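Local coordinates for protein aspartate aminotransferase (Rhodobacter sphaeroides, PDB 3NRA) that is a pyridoxal-phosphate-dependent aminotransferase that probably transfers the amino group of L-aspartate to 2-oxoglutarate, at residues A26-L31 / V355-L360. Numbering follows the deposited sequence.
Sequences AGLEAL and VKILRL
K356 reaches the oxygen end of the flat A26-G27 peptide through a single water. The carbonyl O of A26 accepts from that water at 2.9 Å, and the water accepts in turn from K356 NZ at 2.8 Å. On the N-H side of the same peptide sits a second flat group, the carboxylate of E29, well off the peptide plane rather than in it; the bond from G27 N to E29 OE1 (3.1 Å) is therefore bent, 125° at the hydrogen, and weak.

The direct contact is apolar. L28 extends from the loop with CG beside its own backbone N, anti to the carbonyl carbon (chi1 -55°), and CD1 carries the chain on, anti to CA (chi2 176°), to the helix. That methyl rests on K356 CB at 3.8 Å and lies more loosely, 4.4 Å, from I357 CG1. The L28 and K356 side chains cross at about a right angle, so the leucine meets the root of the lysine while the extended lysine chain carries its amine off to the water.

All this sits in the small domain of a fold-type I, PLP-dependent aminotransferase. Helix 351-362 leads into strand 364-368 and packs through L358 on helix 388-404; the loop containing 26-31 lies along another part of its surface, ahead of strand 42-43, which pairs parallel with 364-368. A type I turn centred on E29 and A30, closed by L31 N to L28 O at 3.0 Å, brings L31 back toward the helix, and both leucines touch E353. Further along, R359 NH1 hydrogen-bonds Q23 OE1, and K356 and L360 also touch that residue.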
loop_
_atom_site.group_PDB
_atom_site.type_symbol
_atom_site.label_atom_id
_atom_site.label_comp_id
_atom_site.label_asym_id
_atom_site.label_seq_id
_atom_site.Cartn_x
_atom_site.Cartn_y
_atom_site.Cartn_z
ATOM N N ALA B 26 -35.331 1.865 5.281
ATOM C CA ALA B 26 -35.520 3.148 5.927
ATOM C C ALA B 26 -35.364 4.234 4.897
ATOM O O ALA B 26 -34.394 4.227 4.112
ATOM C CB ALA B 26 -34.505 3.346 7.098
ATOM N N GLY B 27 -36.371 5.109 4.820
ATOM C CA GLY B 27 -36.415 6.161 3.794
ATOM C C GLY B 27 -36.996 5.717 2.446
ATOM O O GLY B 27 -37.178 6.527 1.582
ATOM N N LEU B 28 -37.304 4.424 2.288
ATOM C CA LEU B 28 -37.840 3.902 1.031
ATOM C C LEU B 28 -39.274 3.342 1.166
ATOM O O LEU B 28 -39.786 2.751 0.237
ATOM C CB LEU B 28 -36.913 2.802 0.495
ATOM C CG LEU B 28 -35.437 3.169 0.291
ATOM C CD1 LEU B 28 -34.651 1.930 -0.138
ATOM C CD2 LEU B 28 -35.284 4.279 -0.713
ATOM N N GLU B 29 -39.929 3.554 2.303
ATOM C CA GLU B 29 -41.163 2.829 2.583
ATOM C C GLU B 29 -42.308 3.297 1.675
ATOM O O GLU B 29 -43.168 2.499 1.309
ATOM C CB GLU B 29 -41.556 2.908 4.059
ATOM C CG GLU B 29 -40.513 2.295 5.042
ATOM C CD GLU B 29 -39.591 3.354 5.647
ATOM O OE1 GLU B 29 -39.348 4.373 4.984
ATOM O OE2 GLU B 29 -39.099 3.162 6.785
ATOM N N ALA B 30 -42.289 4.581 1.304
ATOM C CA ALA B 30 -43.285 5.161 0.387
ATOM C C ALA B 30 -42.998 4.871 -1.099
ATOM O O ALA B 30 -43.859 5.093 -1.962
ATOM C CB ALA B 30 -43.392 6.725 0.628
ATOM N N LEU B 31 -41.786 4.373 -1.387
ATOM C CA LEU B 31 -41.290 4.184 -2.759
ATOM C C LEU B 31 -41.284 2.726 -3.221
ATOM O O LEU B 31 -41.354 2.462 -4.414
ATOM C CB LEU B 31 -39.870 4.731 -2.861
ATOM C CG LEU B 31 -39.655 6.183 -2.436
ATOM C CD1 LEU B 31 -38.217 6.546 -2.629
ATOM C CD2 LEU B 31 -40.586 7.147 -3.214
ATOM N N VAL B 355 -30.746 1.753 -6.856
ATOM C CA VAL B 355 -29.614 0.866 -6.473
ATOM C C VAL B 355 -29.899 0.119 -5.148
ATOM O O VAL B 355 -29.674 -1.077 -5.053
ATOM C CB VAL B 355 -28.281 1.650 -6.353
ATOM C CG1 VAL B 355 -27.213 0.800 -5.631
ATOM C CG2 VAL B 355 -27.794 2.109 -7.738
ATOM N N LYS B 356 -30.455 0.824 -4.162
ATOM C CA LYS B 356 -30.862 0.192 -2.905
ATOM C C LYS B 356 -31.970 -0.829 -3.137
ATOM O O LYS B 356 -31.933 -1.920 -2.588
ATOM C CB LYS B 356 -31.314 1.232 -1.907
ATOM C CG LYS B 356 -30.180 2.168 -1.451
ATOM C CD LYS B 356 -30.674 3.288 -0.561
ATOM C CE LYS B 356 -29.487 4.120 -0.012
ATOM N NZ LYS B 356 -29.883 4.914 1.200
ATOM N N ILE B 357 -32.918 -0.482 -4.003
ATOM C CA ILE B 357 -34.052 -1.341 -4.310
ATOM C C ILE B 357 -33.628 -2.629 -5.056
ATOM O O ILE B 357 -34.148 -3.704 -4.796
ATOM C CB ILE B 357 -35.144 -0.520 -5.094
ATOM C CG1 ILE B 357 -35.905 0.377 -4.109
ATOM C CG2 ILE B 357 -36.102 -1.420 -5.849
ATOM C CD1 ILE B 357 -36.756 1.425 -4.745
ATOM N N LEU B 358 -32.650 -2.521 -5.937
ATOM C CA LEU B 358 -32.092 -3.698 -6.613
ATOM C C LEU B 358 -31.530 -4.712 -5.623
ATOM O O LEU B 358 -31.721 -5.912 -5.784
ATOM C CB LEU B 358 -30.995 -3.292 -7.581
ATOM C CG LEU B 358 -31.416 -2.693 -8.889
ATOM C CD1 LEU B 358 -30.158 -2.326 -9.693
ATOM C CD2 LEU B 358 -32.344 -3.667 -9.704
ATOM N N ARG B 359 -30.866 -4.210 -4.592
ATOM C CA ARG B 359 -30.325 -5.041 -3.539
ATOM C C ARG B 359 -31.451 -5.619 -2.651
ATOM O O ARG B 359 -31.489 -6.826 -2.397
ATOM C CB ARG B 359 -29.335 -4.224 -2.696
ATOM C CG ARG B 359 -28.661 -4.997 -1.627
ATOM C CD ARG B 359 -27.380 -4.346 -1.208
ATOM N NE ARG B 359 -26.687 -5.162 -0.193
ATOM C CZ ARG B 359 -26.668 -4.929 1.134
ATOM N NH1 ARG B 359 -27.293 -3.870 1.681
ATOM N NH2 ARG B 359 -25.988 -5.759 1.929
ATOM N N LEU B 360 -32.382 -4.764 -2.245
ATOM C CA LEU B 360 -33.534 -5.187 -1.402
ATOM C C LEU B 360 -34.443 -6.223 -2.080
ATOM O O LEU B 360 -34.785 -7.242 -1.476
ATOM C CB LEU B 360 -34.376 -3.979 -1.014
ATOM C CG LEU B 360 -35.167 -4.154 0.267
ATOM C CD1 LEU B 360 -34.245 -3.872 1.453
ATOM C CD2 LEU B 360 -36.411 -3.234 0.292
HETATM O O HOH W 1 -32.489 5.356 2.261
#